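Local coordinates for uncharacterized protein (Proteus penneri, PDB 3RD4), which is of unknown function, a small all-beta protein of the DUF2500 family whose subunits join their sheets edge to edge in a four-chain assembly, at residues A2-Y7 against R71-G76; M8-D13 against E67-L72; K14-A19 against I34-Q39; Q39-L44 against D51-I56. One frame throughout, in Å; residues are numbered along the deposited sequence.

All four contacts are antiparallel strand pairings within one five-stranded sheet, and the long strand 4-20 runs through three of them. Contact 1 and contact 2 follow each other along its pairing with strand 69-75, their centres about 14 Å apart. Contact 3 joins the far end of strand 4-20 to strand 34-44, about 22 Å from contact 1 between centres, and on the other side of the chain's centre. Contact 4 then pairs strand 34-44 with strand 50-56. Along the chain, contacts 3 and 4 close in turn before strand 69-75 returns. Side chains of contacts 1 and 4 pack together, while contacts 3 and 4 carry the edges that extend the sheet into other subunits.

Contact 1 of 4, residues A2-Y7 against R71-G76; sequences APVKLY and RLFMQG
Leu6 is the bump of this strand pair. Its CG stands opposite the backbone N (chi1 -178°), which carries CD1 across to the strand 71-75. There the methyl drops into a hollow with two walls: the face of the Phe73 ring, whose centroid lies 3.9 Å from Leu6 CD1 in a CH-pi contact, and the aliphatic stem of Arg71, whose CB, CG and CD all border the same methyl. A branched leucine suits a notch between a flat ring and a flexible chain. Val4 CG2 fills in at the edge of the Phe73 ring, 4.2 Å from Phe73 CB. On the other side of the sheet the shapes are reversed: the broad Tyr7 ring runs across the Met74 chain at about a right angle. Met74 CB meets the ring edge, 3.6 Å from Tyr7 CE1, and Met74 SD makes an oblique Met-aromatic contact, 4.6 Å from the Tyr7 centroid. Backbone hydrogen bonds hold this register, among them Tyr7 N to Leu72 O at 2.9 Å and Met74 N to Lys5 O at 3.1 Å. A water donates to Gly76 O and is weakly bonded to Tyr7 OH. Beyond the pair, Arg71 reaches Glu83 in a salt bridge, Phe73 packs on Val80 of strand 78-84, and Met74 lies against Leu52 and Leu54 of strand 50-56.

Contact 2 of 4, residues M8-D13 against E67-L72; sequences MVEVID and EMKGRL
Glu10 and Lys69 lie alongside each other, both chains extended and pointing the same way, with their CG atoms in contact. The charges meet at the ends in a long salt bridge, 3.7 Å from Glu10 OE2 to Lys69 NZ, where long flexible residues suit a solvent-accessible surface. On that same face Met8, bent at chi2 and chi3, curls back to set SD 3.7 Å from Arg71 CG. On the opposite face Val9 CG1 touches Leu72 CB at 3.7 Å. Met8 to Glu10 pair antiparallel with Lys69 to Arg71, one seam of the five-stranded sheet. Val9 and Gly70 bond to each other both ways, Val9 N reaching Gly70 O at 2.9 Å almost straight along the C=O axis. Glycine readily accepts the nearly fully stretched backbone there (phi -172°). Just before strand 69-75, Val11 and Met68 lie alongside, CG2 beside CB; Val11 N bonds to Met68 O at 2.9 Å, and Val11 O takes the N-H of Glu67, whose positive phi marks the turn into the strand. Further out, Phe82 backs Val9, Val11 and Met68, while Phe42 and Val40 lie against Val9 and Val11. At its other edge strand 4-20 carries a classic beta bulge, with Ile12 and Asp13 both facing Thr41.

Contact 3 of 4, residues K14-A19 against I34-Q39; sequences KKEIAA and ITHYYQ
The His36 ring is bordered from strand 14-19 in two ways: Ala18 CB lies over one face, and Glu16 OE2 comes in at the edge, in the ring plane, 3.1 Å from His36 CD2. The Tyr38 ring runs beside the same glutamate, pointing the same way, with carboxylate and ring planes 39° apart and Glu16 CG 3.4 Å from Tyr38 CE1. Glu16 can serve both rings because its chain is stretched out. Its OE2 also makes a salt bridge to Lys50 of the second subunit. On the reverse side of the sheet, Tyr37 has Thr35 CG2 over one ring face and Ala19 CB at the edge; alanine is small enough to sit beside so wide a ring. Ile17 CB packs on Tyr37 CB at 3.8 Å, and Ile17 CD1 touches Gln39 NE2 at 3.7 Å. Lys15 and Gln39 lie side by side, CG to CG at 3.5 Å, while Lys15 NZ goes on to Asp51 of the second subunit in a salt bridge. Backbone bonds such as Lys15 N to Gln39 O, 3.0 Å, and Ala19 N to Thr35 O, 2.9 Å, tie the strands. The result is the loop-side end of a long antiparallel beta hairpin formed by strands 4-20 and 34-44, in which Glu16 to Ala19 also pair in parallel with a strand of the second subunit, continuing the sheet across the interface.

Contact 4 of 4, residues Q39-L44 against D51-I56; sequences QVTFRL and DLVLNI
Arg43 and Asp51 are brought together by the arginine's torsions: the first is trans (chi1 174°), and a bend at chi3 (-68°) turns the NE and NH2 side of the guanidinium toward the Asp51 carboxylate, which leans over from its own strand to meet it. They sit near the turn of the beta hairpin formed by strands 34-44 and 50-56. Arg43 NE gives its hydrogen to the syn lone pair of Asp51 OD1 at 3.0 Å, with the oxygen 28° out of the guanidinium plane, and NH2 adds a weak bond to OD2. The paired opposite charges suit this partly covered face, where Asp51 also has a long, weak ion pair with Lys15 of the third subunit. The opposite face is greasy. Leu52 CB lies 4.1 Å from Phe42 CB, Leu54 CD1 meets Phe42 CD1 obliquely at 3.9 Å, and Val40 CG2 of the same strand lies over one face of that ring. Leu44 and Leu52 touch through their CD2 methyls, and Val40 CG1 meets Ile56 CD1. Branched aliphatic groups fit round the flat phenylalanine, which reaches on to Phe79 and Phe82 in the core. Backbone bonds fix the register: Phe42 N to Leu52 O is 2.7 Å, and Val40 N to Leu54 O is 3.0 Å. On the Arg43 face, Thr41 and Val53 stand side by side, Thr41 OG1 lying against the CG1 methyl of Val53.

Contact 1 of 4, residues A2-Y7 against R71-G76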
loop_
_atom_site.group_PDB
_atom_site.type_symbol
_atom_site.label_atom_id
_atom_site.label_comp_id
_atom_site.label_asym_id
_atom_site.label_seq_id
_atom_site.Cartn_x
_atom_site.Cartn_y
_atom_site.Cartn_z
ATOM N N ALA B 2 1.187 -11.446 24.814
ATOM C CA ALA B 2 1.985 -10.585 23.888
ATOM C C ALA B 2 3.495 -10.862 24.035
ATOM O O ALA B 2 4.274 -9.957 24.347
ATOM C CB ALA B 2 1.679 -9.105 24.179
ATOM N N PRO B 3 3.926 -12.116 23.789
ATOM C CA PRO B 3 5.338 -12.497 23.904
ATOM C C PRO B 3 6.276 -11.736 22.966
ATOM O O PRO B 3 5.834 -11.041 22.049
ATOM C CB PRO B 3 5.313 -13.990 23.617
ATOM C CG PRO B 3 4.230 -14.091 22.600
ATOM C CD PRO B 3 3.146 -13.208 23.182
ATOM N N VAL B 4 7.574 -11.882 23.198
ATOM C CA VAL B 4 8.582 -11.192 22.401
ATOM C C VAL B 4 9.534 -12.168 21.730
ATOM O O VAL B 4 10.384 -12.761 22.392
ATOM C CB VAL B 4 9.398 -10.210 23.298
ATOM C CG1 VAL B 4 9.813 -10.911 24.563
ATOM C CG2 VAL B 4 10.625 -9.691 22.560
ATOM N N LYS B 5 9.395 -12.328 20.415
ATOM C CA LYS B 5 10.253 -13.242 19.657
ATOM C C LYS B 5 11.529 -12.599 19.103
ATOM O O LYS B 5 11.657 -11.368 19.037
ATOM C CB LYS B 5 9.473 -13.872 18.489
ATOM C CG LYS B 5 8.889 -15.260 18.753
ATOM C CD LYS B 5 7.519 -15.192 19.415
ATOM C CE LYS B 5 6.960 -16.590 19.699
ATOM N NZ LYS B 5 5.681 -16.537 20.486
ATOM N N LEU B 6 12.473 -13.457 18.716
ATOM C CA LEU B 6 13.728 -13.017 18.124
ATOM C C LEU B 6 13.741 -13.385 16.637
ATOM O O LEU B 6 13.151 -14.384 16.224
ATOM C CB LEU B 6 14.934 -13.679 18.797
ATOM C CG LEU B 6 16.258 -13.174 18.190
ATOM C CD1 LEU B 6 16.860 -12.127 19.121
ATOM C CD2 LEU B 6 17.247 -14.316 17.968
ATOM N N TYR B 7 14.403 -12.555 15.838
ATOM C CA TYR B 7 14.528 -12.788 14.409
ATOM C C TYR B 7 15.942 -12.392 13.984
ATOM O O TYR B 7 16.287 -11.208 14.001
ATOM C CB TYR B 7 13.524 -11.950 13.605
ATOM C CG TYR B 7 12.070 -12.154 13.953
ATOM C CD1 TYR B 7 11.420 -11.282 14.833
ATOM C CD2 TYR B 7 11.336 -13.204 13.398
ATOM C CE1 TYR B 7 10.068 -11.445 15.160
ATOM C CE2 TYR B 7 9.980 -13.382 13.717
ATOM C CZ TYR B 7 9.354 -12.495 14.602
ATOM O OH TYR B 7 8.025 -12.653 14.940
ATOM N N ARG B 71 20.251 -9.171 15.944
ATOM C CA ARG B 71 19.058 -9.770 16.491
ATOM C C ARG B 71 17.976 -8.722 16.441
ATOM O O ARG B 71 18.216 -7.558 16.761
ATOM C CB ARG B 71 19.292 -10.187 17.933
ATOM C CG ARG B 71 20.292 -11.295 18.082
ATOM C CD ARG B 71 20.436 -11.682 19.541
ATOM N NE ARG B 71 20.906 -10.556 20.340
ATOM C CZ ARG B 71 22.063 -9.937 20.135
ATOM N NH1 ARG B 71 22.873 -10.329 19.154
ATOM N NH2 ARG B 71 22.412 -8.927 20.913
ATOM N N LEU B 72 16.787 -9.127 16.025
ATOM C CA LEU B 72 15.665 -8.209 15.970
ATOM C C LEU B 72 14.644 -8.699 16.990
ATOM O O LEU B 72 14.286 -9.869 16.987
ATOM C CB LEU B 72 15.063 -8.212 14.563
ATOM C CG LEU B 72 13.639 -7.684 14.401
ATOM C CD1 LEU B 72 13.577 -6.255 14.874
ATOM C CD2 LEU B 72 13.217 -7.782 12.957
ATOM N N PHE B 73 14.204 -7.833 17.894
ATOM C CA PHE B 73 13.195 -8.248 18.869
ATOM C C PHE B 73 11.867 -7.613 18.481
ATOM O O PHE B 73 11.792 -6.415 18.191
ATOM C CB PHE B 73 13.567 -7.812 20.296
ATOM C CG PHE B 73 14.841 -8.417 20.810
ATOM C CD1 PHE B 73 16.065 -7.807 20.558
ATOM C CD2 PHE B 73 14.821 -9.610 21.519
ATOM C CE1 PHE B 73 17.256 -8.380 21.007
ATOM C CE2 PHE B 73 16.002 -10.191 21.972
ATOM C CZ PHE B 73 17.225 -9.574 21.714
ATOM N N MET B 74 10.815 -8.412 18.465
ATOM C CA MET B 74 9.509 -7.885 18.116
ATOM C C MET B 74 8.458 -8.419 19.054
ATOM O O MET B 74 8.481 -9.592 19.425
ATOM C CB MET B 74 9.128 -8.276 16.691
ATOM C CG MET B 74 9.629 -7.353 15.598
ATOM S SD MET B 74 9.186 -8.020 13.983
ATOM C CE MET B 74 7.427 -7.844 14.058
ATOM N N GLN B 75 7.542 -7.545 19.441
ATOM C CA GLN B 75 6.443 -7.931 20.308
ATOM C C GLN B 75 5.302 -8.031 19.314
ATOM O O GLN B 75 4.746 -7.013 18.876
ATOM C CB GLN B 75 6.155 -6.841 21.327
ATOM C CG GLN B 75 5.560 -7.338 22.613
ATOM C CD GLN B 75 4.878 -6.226 23.365
ATOM O OE1 GLN B 75 3.792 -5.788 22.980
ATOM N NE2 GLN B 75 5.515 -5.742 24.431
ATOM N N GLY B 76 4.970 -9.261 18.940
ATOM C CA GLY B 76 3.924 -9.450 17.964
ATOM C C GLY B 76 4.418 -8.903 16.636
ATOM O O GLY B 76 5.331 -9.476 16.016
HETATM O O HOH W 1 6.445 -11.630 17.785
#

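Contact 2 of 4, residues M8-D13 against E67-L72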
loop_
_atom_site.group_PDB
_atom_site.type_symbol
_atom_site.label_atom_id
_atom_site.label_comp_id
_atom_site.label_asym_id
_atom_site.label_seq_id
_atom_site.Cartn_x
_atom_site.Cartn_y
_atom_site.Cartn_z
ATOM N N MET B 8 16.769 -13.378 13.635
ATOM C CA MET B 8 18.127 -13.103 13.171
ATOM C C MET B 8 17.905 -12.432 11.830
ATOM O O MET B 8 17.367 -13.035 10.902
ATOM C CB MET B 8 18.910 -14.403 13.021
ATOM C CG MET B 8 19.131 -15.101 14.359
ATOM S SD MET B 8 19.842 -13.941 15.553
ATOM C CE MET B 8 21.337 -13.403 14.627
ATOM N N VAL B 9 18.325 -11.180 11.723
ATOM C CA VAL B 9 18.048 -10.435 10.519
ATOM C C VAL B 9 19.205 -9.645 9.940
ATOM O O VAL B 9 20.312 -9.666 10.458
ATOM C CB VAL B 9 16.851 -9.503 10.801
ATOM C CG1 VAL B 9 17.297 -8.283 11.582
ATOM C CG2 VAL B 9 16.181 -9.134 9.524
ATOM N N GLU B 10 18.922 -8.969 8.833
ATOM C CA GLU B 10 19.887 -8.138 8.109
ATOM C C GLU B 10 19.134 -6.903 7.622
ATOM O O GLU B 10 18.036 -7.012 7.074
ATOM C CB GLU B 10 20.467 -8.914 6.918
ATOM C CG GLU B 10 21.243 -8.081 5.893
ATOM C CD GLU B 10 21.883 -8.941 4.780
ATOM O OE1 GLU B 10 21.208 -9.848 4.228
ATOM O OE2 GLU B 10 23.070 -8.692 4.448
ATOM N N VAL B 11 19.722 -5.733 7.843
ATOM C CA VAL B 11 19.098 -4.479 7.449
ATOM C C VAL B 11 19.274 -4.243 5.958
ATOM O O VAL B 11 20.386 -4.039 5.494
ATOM C CB VAL B 11 19.709 -3.297 8.226
ATOM C CG1 VAL B 11 18.996 -2.027 7.856
ATOM C CG2 VAL B 11 19.611 -3.549 9.733
ATOM N N ILE B 12 18.174 -4.267 5.214
ATOM C CA ILE B 12 18.214 -4.065 3.774
ATOM C C ILE B 12 17.881 -2.649 3.337
ATOM O O ILE B 12 18.544 -2.099 2.474
ATOM C CB ILE B 12 17.228 -4.997 3.049
ATOM C CG1 ILE B 12 17.814 -6.393 2.933
ATOM C CG2 ILE B 12 16.925 -4.474 1.662
ATOM C CD1 ILE B 12 18.052 -7.061 4.261
ATOM N N ASP B 13 16.848 -2.059 3.922
ATOM C CA ASP B 13 16.433 -0.722 3.511
ATOM C C ASP B 13 16.231 0.250 4.667
ATOM O O ASP B 13 16.287 -0.135 5.825
ATOM C CB ASP B 13 15.130 -0.825 2.717
ATOM C CG ASP B 13 15.059 0.175 1.581
ATOM O OD1 ASP B 13 15.375 1.371 1.808
ATOM O OD2 ASP B 13 14.678 -0.244 0.461
ATOM N N GLU B 67 22.760 -3.005 5.749
ATOM C CA GLU B 67 23.884 -3.934 5.720
ATOM C C GLU B 67 24.350 -4.399 7.104
ATOM O O GLU B 67 25.292 -5.194 7.209
ATOM C CB GLU B 67 25.058 -3.336 4.946
ATOM C CG GLU B 67 25.205 -3.869 3.535
ATOM C CD GLU B 67 26.110 -2.994 2.687
ATOM O OE1 GLU B 67 27.036 -2.361 3.259
ATOM O OE2 GLU B 67 25.901 -2.943 1.450
ATOM N N MET B 68 23.717 -3.894 8.164
ATOM C CA MET B 68 24.053 -4.322 9.524
ATOM C C MET B 68 23.340 -5.664 9.709
ATOM O O MET B 68 22.316 -5.923 9.068
ATOM C CB MET B 68 23.495 -3.361 10.581
ATOM C CG MET B 68 24.169 -2.025 10.757
ATOM S SD MET B 68 23.287 -1.074 12.073
ATOM C CE MET B 68 24.299 0.414 12.142
ATOM N N LYS B 69 23.877 -6.519 10.571
ATOM C CA LYS B 69 23.242 -7.803 10.841
ATOM C C LYS B 69 23.144 -8.000 12.334
ATOM O O LYS B 69 24.096 -7.739 13.062
ATOM C CB LYS B 69 24.032 -8.955 10.227
ATOM C CG LYS B 69 24.105 -8.897 8.718
ATOM C CD LYS B 69 24.514 -10.240 8.117
ATOM C CE LYS B 69 24.756 -10.110 6.606
ATOM N NZ LYS B 69 25.054 -11.422 5.941
ATOM N N GLY B 70 21.993 -8.456 12.801
ATOM C CA GLY B 70 21.854 -8.656 14.227
ATOM C C GLY B 70 20.585 -9.350 14.674
ATOM O O GLY B 70 19.929 -10.044 13.905
ATOM N N ARG B 71 20.251 -9.171 15.944
ATOM C CA ARG B 71 19.058 -9.770 16.491
ATOM C C ARG B 71 17.976 -8.722 16.441
ATOM O O ARG B 71 18.216 -7.558 16.761
ATOM C CB ARG B 71 19.292 -10.187 17.933
ATOM C CG ARG B 71 20.292 -11.295 18.082
ATOM C CD ARG B 71 20.436 -11.682 19.541
ATOM N NE ARG B 71 20.906 -10.556 20.340
ATOM C CZ ARG B 71 22.063 -9.937 20.135
ATOM N NH1 ARG B 71 22.873 -10.329 19.154
ATOM N NH2 ARG B 71 22.412 -8.927 20.913
ATOM N N LEU B 72 16.787 -9.127 16.025
ATOM C CA LEU B 72 15.665 -8.209 15.970
ATOM C C LEU B 72 14.644 -8.699 16.990
ATOM O O LEU B 72 14.286 -9.869 16.987
ATOM C CB LEU B 72 15.063 -8.212 14.563
ATOM C CG LEU B 72 13.639 -7.684 14.401
ATOM C CD1 LEU B 72 13.577 -6.255 14.874
ATOM C CD2 LEU B 72 13.217 -7.782 12.957
#

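Contact 3 of 4, residues K14-A19 against I34-Q39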
loop_
_atom_site.group_PDB
_atom_site.type_symbol
_atom_site.label_atom_id
_atom_site.label_comp_id
_atom_site.label_asym_id
_atom_site.label_seq_id
_atom_site.Cartn_x
_atom_site.Cartn_y
_atom_site.Cartn_z
ATOM N N LYS B 14 15.963 1.508 4.341
ATOM C CA LYS B 14 15.767 2.526 5.354
ATOM C C LYS B 14 15.232 3.773 4.656
ATOM O O LYS B 14 15.841 4.250 3.706
ATOM C CB LYS B 14 17.113 2.845 6.009
ATOM C CG LYS B 14 17.009 3.701 7.248
ATOM C CD LYS B 14 18.359 4.344 7.616
ATOM C CE LYS B 14 18.224 5.211 8.886
ATOM N NZ LYS B 14 19.357 6.126 9.186
ATOM N N LYS B 15 14.103 4.310 5.115
ATOM C CA LYS B 15 13.531 5.515 4.504
ATOM C C LYS B 15 12.599 6.267 5.438
ATOM O O LYS B 15 11.898 5.660 6.246
ATOM C CB LYS B 15 12.735 5.174 3.239
ATOM C CG LYS B 15 11.441 4.376 3.496
ATOM C CD LYS B 15 10.393 4.593 2.411
ATOM C CE LYS B 15 10.948 4.327 1.041
ATOM N NZ LYS B 15 9.965 4.697 0.005
ATOM N N GLU B 16 12.589 7.589 5.315
ATOM C CA GLU B 16 11.713 8.420 6.124
ATOM C C GLU B 16 10.467 8.761 5.287
ATOM O O GLU B 16 10.575 9.075 4.104
ATOM C CB GLU B 16 12.427 9.699 6.536
ATOM C CG GLU B 16 11.940 10.225 7.863
ATOM C CD GLU B 16 12.596 11.537 8.270
ATOM O OE1 GLU B 16 13.837 11.667 8.109
ATOM O OE2 GLU B 16 11.858 12.430 8.771
ATOM N N ILE B 17 9.288 8.690 5.897
ATOM C CA ILE B 17 8.053 8.997 5.185
ATOM C C ILE B 17 7.247 10.108 5.857
ATOM O O ILE B 17 6.591 9.861 6.880
ATOM C CB ILE B 17 7.162 7.770 5.106
ATOM C CG1 ILE B 17 7.955 6.604 4.532
ATOM C CG2 ILE B 17 5.934 8.085 4.264
ATOM C CD1 ILE B 17 7.189 5.292 4.518
ATOM N N ALA B 18 7.304 11.322 5.303
ATOM C CA ALA B 18 6.542 12.435 5.870
ATOM C C ALA B 18 5.212 12.443 5.129
ATOM O O ALA B 18 5.164 12.790 3.962
ATOM C CB ALA B 18 7.285 13.756 5.665
ATOM N N ALA B 19 4.126 12.047 5.780
ATOM C CA ALA B 19 2.843 12.023 5.078
ATOM C C ALA B 19 1.729 12.925 5.615
ATOM O O ALA B 19 1.422 12.907 6.808
ATOM C CB ALA B 19 2.337 10.606 5.007
ATOM N N ILE B 34 0.280 16.183 10.032
ATOM C CA ILE B 34 1.068 15.329 9.157
ATOM C C ILE B 34 1.955 14.455 10.047
ATOM O O ILE B 34 2.521 14.929 11.031
ATOM C CB ILE B 34 1.910 16.166 8.161
ATOM C CG1 ILE B 34 3.141 15.379 7.733
ATOM C CG2 ILE B 34 2.268 17.481 8.769
ATOM C CD1 ILE B 34 4.087 16.155 6.864
ATOM N N THR B 35 2.054 13.177 9.695
ATOM C CA THR B 35 2.814 12.199 10.462
ATOM C C THR B 35 4.114 11.768 9.838
ATOM O O THR B 35 4.182 11.565 8.629
ATOM C CB THR B 35 2.020 10.919 10.638
ATOM O OG1 THR B 35 0.765 11.214 11.249
ATOM C CG2 THR B 35 2.784 9.950 11.498
ATOM N N HIS B 36 5.133 11.601 10.678
ATOM C CA HIS B 36 6.444 11.125 10.236
ATOM C C HIS B 36 6.535 9.619 10.464
ATOM O O HIS B 36 6.000 9.097 11.443
ATOM C CB HIS B 36 7.561 11.788 11.018
ATOM C CG HIS B 36 8.007 13.088 10.441
ATOM N ND1 HIS B 36 7.192 14.201 10.390
ATOM C CD2 HIS B 36 9.185 13.451 9.882
ATOM C CE1 HIS B 36 7.851 15.196 9.822
ATOM N NE2 HIS B 36 9.060 14.768 9.504
ATOM N N TYR B 37 7.215 8.922 9.564
ATOM C CA TYR B 37 7.361 7.481 9.687
ATOM C C TYR B 37 8.789 7.067 9.386
ATOM O O TYR B 37 9.326 7.355 8.315
ATOM C CB TYR B 37 6.407 6.769 8.726
ATOM C CG TYR B 37 4.938 6.965 9.044
ATOM C CD1 TYR B 37 4.364 6.377 10.174
ATOM C CD2 TYR B 37 4.121 7.742 8.216
ATOM C CE1 TYR B 37 3.015 6.559 10.468
ATOM C CE2 TYR B 37 2.774 7.930 8.505
ATOM C CZ TYR B 37 2.227 7.336 9.631
ATOM O OH TYR B 37 0.893 7.509 9.922
ATOM N N TYR B 38 9.406 6.383 10.332
ATOM C CA TYR B 38 10.769 5.936 10.152
ATOM C C TYR B 38 10.733 4.440 9.924
ATOM O O TYR B 38 10.740 3.658 10.874
ATOM C CB TYR B 38 11.544 6.290 11.407
ATOM C CG TYR B 38 11.454 7.755 11.700
ATOM C CD1 TYR B 38 12.233 8.668 10.994
ATOM C CD2 TYR B 38 10.593 8.240 12.672
ATOM C CE1 TYR B 38 12.162 10.031 11.259
ATOM C CE2 TYR B 38 10.513 9.608 12.944
ATOM C CZ TYR B 38 11.305 10.493 12.235
ATOM O OH TYR B 38 11.267 11.838 12.508
ATOM N N GLN B 39 10.681 4.025 8.666
ATOM C CA GLN B 39 10.614 2.596 8.402
ATOM C C GLN B 39 11.904 1.989 7.912
ATOM O O GLN B 39 12.619 2.576 7.108
ATOM C CB GLN B 39 9.522 2.283 7.384
ATOM C CG GLN B 39 10.014 2.333 5.969
ATOM C CD GLN B 39 9.044 1.721 5.000
ATOM O OE1 GLN B 39 9.439 1.275 3.935
ATOM N NE2 GLN B 39 7.768 1.708 5.354
#

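Contact 4 of 4, residues Q39-L44 against D51-I56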
loop_
_atom_site.group_PDB
_atom_site.type_symbol
_atom_site.label_atom_id
_atom_site.label_comp_id
_atom_site.label_asym_id
_atom_site.label_seq_id
_atom_site.Cartn_x
_atom_site.Cartn_y
_atom_site.Cartn_z
ATOM N N GLN B 39 10.681 4.025 8.666
ATOM C CA GLN B 39 10.614 2.596 8.402
ATOM C C GLN B 39 11.904 1.989 7.912
ATOM O O GLN B 39 12.619 2.576 7.108
ATOM C CB GLN B 39 9.522 2.283 7.384
ATOM C CG GLN B 39 10.014 2.333 5.969
ATOM C CD GLN B 39 9.044 1.721 5.000
ATOM O OE1 GLN B 39 9.439 1.275 3.935
ATOM N NE2 GLN B 39 7.768 1.708 5.354
ATOM N N VAL B 40 12.205 0.803 8.414
ATOM C CA VAL B 40 13.396 0.095 7.983
ATOM C C VAL B 40 12.983 -1.316 7.594
ATOM O O VAL B 40 12.135 -1.927 8.235
ATOM C CB VAL B 40 14.530 0.086 9.080
ATOM C CG1 VAL B 40 13.960 0.141 10.459
ATOM C CG2 VAL B 40 15.369 -1.160 8.939
ATOM N N THR B 41 13.549 -1.812 6.505
ATOM C CA THR B 41 13.218 -3.152 6.041
ATOM C C THR B 41 14.234 -4.195 6.522
ATOM O O THR B 41 15.409 -4.156 6.143
ATOM C CB THR B 41 13.144 -3.189 4.502
ATOM O OG1 THR B 41 12.146 -2.265 4.056
ATOM C CG2 THR B 41 12.770 -4.575 4.022
ATOM N N PHE B 42 13.774 -5.121 7.362
ATOM C CA PHE B 42 14.616 -6.189 7.891
ATOM C C PHE B 42 14.363 -7.477 7.115
ATOM O O PHE B 42 13.211 -7.823 6.851
ATOM C CB PHE B 42 14.294 -6.442 9.359
ATOM C CG PHE B 42 14.558 -5.271 10.248
ATOM C CD1 PHE B 42 13.530 -4.416 10.613
ATOM C CD2 PHE B 42 15.835 -5.018 10.718
ATOM C CE1 PHE B 42 13.771 -3.329 11.428
ATOM C CE2 PHE B 42 16.083 -3.934 11.534
ATOM C CZ PHE B 42 15.048 -3.088 11.890
ATOM N N ARG B 43 15.425 -8.183 6.735
ATOM C CA ARG B 43 15.251 -9.450 6.033
ATOM C C ARG B 43 15.805 -10.603 6.868
ATOM O O ARG B 43 16.965 -10.564 7.268
ATOM C CB ARG B 43 15.954 -9.424 4.686
ATOM C CG ARG B 43 15.913 -10.768 3.977
ATOM C CD ARG B 43 16.466 -10.659 2.569
ATOM N NE ARG B 43 15.592 -9.867 1.709
ATOM C CZ ARG B 43 16.009 -8.854 0.955
ATOM N NH1 ARG B 43 17.289 -8.512 0.954
ATOM N NH2 ARG B 43 15.143 -8.174 0.215
ATOM N N LEU B 44 14.980 -11.617 7.143
ATOM C CA LEU B 44 15.424 -12.775 7.929
ATOM C C LEU B 44 16.670 -13.390 7.312
ATOM O O LEU B 44 16.688 -13.740 6.127
ATOM C CB LEU B 44 14.327 -13.835 8.013
ATOM C CG LEU B 44 13.398 -13.805 9.227
ATOM C CD1 LEU B 44 14.120 -14.307 10.463
ATOM C CD2 LEU B 44 12.897 -12.399 9.426
ATOM N N ASP B 51 10.561 -10.770 4.871
ATOM C CA ASP B 51 11.022 -9.398 5.053
ATOM C C ASP B 51 10.067 -8.679 6.000
ATOM O O ASP B 51 8.845 -8.799 5.883
ATOM C CB ASP B 51 11.069 -8.663 3.710
ATOM C CG ASP B 51 12.366 -8.909 2.948
ATOM O OD1 ASP B 51 12.965 -9.997 3.117
ATOM O OD2 ASP B 51 12.772 -8.017 2.166
ATOM N N LEU B 52 10.628 -7.957 6.958
ATOM C CA LEU B 52 9.831 -7.200 7.910
ATOM C C LEU B 52 10.001 -5.737 7.548
ATOM O O LEU B 52 11.123 -5.237 7.448
ATOM C CB LEU B 52 10.317 -7.432 9.352
ATOM C CG LEU B 52 9.875 -8.695 10.101
ATOM C CD1 LEU B 52 8.385 -8.834 9.917
ATOM C CD2 LEU B 52 10.568 -9.937 9.589
ATOM N N VAL B 53 8.898 -5.044 7.316
ATOM C CA VAL B 53 9.009 -3.632 6.991
ATOM C C VAL B 53 8.308 -2.848 8.098
ATOM O O VAL B 53 7.174 -2.386 7.948
ATOM C CB VAL B 53 8.393 -3.321 5.612
ATOM C CG1 VAL B 53 9.086 -2.096 5.018
ATOM C CG2 VAL B 53 8.557 -4.518 4.689
ATOM N N LEU B 54 9.014 -2.705 9.211
ATOM C CA LEU B 54 8.491 -2.029 10.385
ATOM C C LEU B 54 8.744 -0.523 10.446
ATOM O O LEU B 54 9.718 -0.008 9.876
ATOM C CB LEU B 54 9.086 -2.668 11.645
ATOM C CG LEU B 54 9.518 -4.131 11.523
ATOM C CD1 LEU B 54 10.253 -4.567 12.766
ATOM C CD2 LEU B 54 8.299 -4.996 11.284
ATOM N N ASN B 55 7.850 0.173 11.149
ATOM C CA ASN B 55 7.979 1.609 11.365
ATOM C C ASN B 55 8.485 1.648 12.787
ATOM O O ASN B 55 7.890 1.045 13.670
ATOM C CB ASN B 55 6.629 2.304 11.268
ATOM C CG ASN B 55 5.969 2.081 9.932
ATOM O OD1 ASN B 55 6.577 2.310 8.877
ATOM N ND2 ASN B 55 4.714 1.633 9.962
ATOM N N ILE B 56 9.600 2.326 13.006
ATOM C CA ILE B 56 10.192 2.373 14.326
ATOM C C ILE B 56 10.375 3.815 14.756
ATOM O O ILE B 56 10.274 4.720 13.933
ATOM C CB ILE B 56 11.567 1.654 14.320
ATOM C CG1 ILE B 56 12.540 2.379 13.394
ATOM C CG2 ILE B 56 11.431 0.258 13.762
ATOM C CD1 ILE B 56 13.916 1.757 13.373
#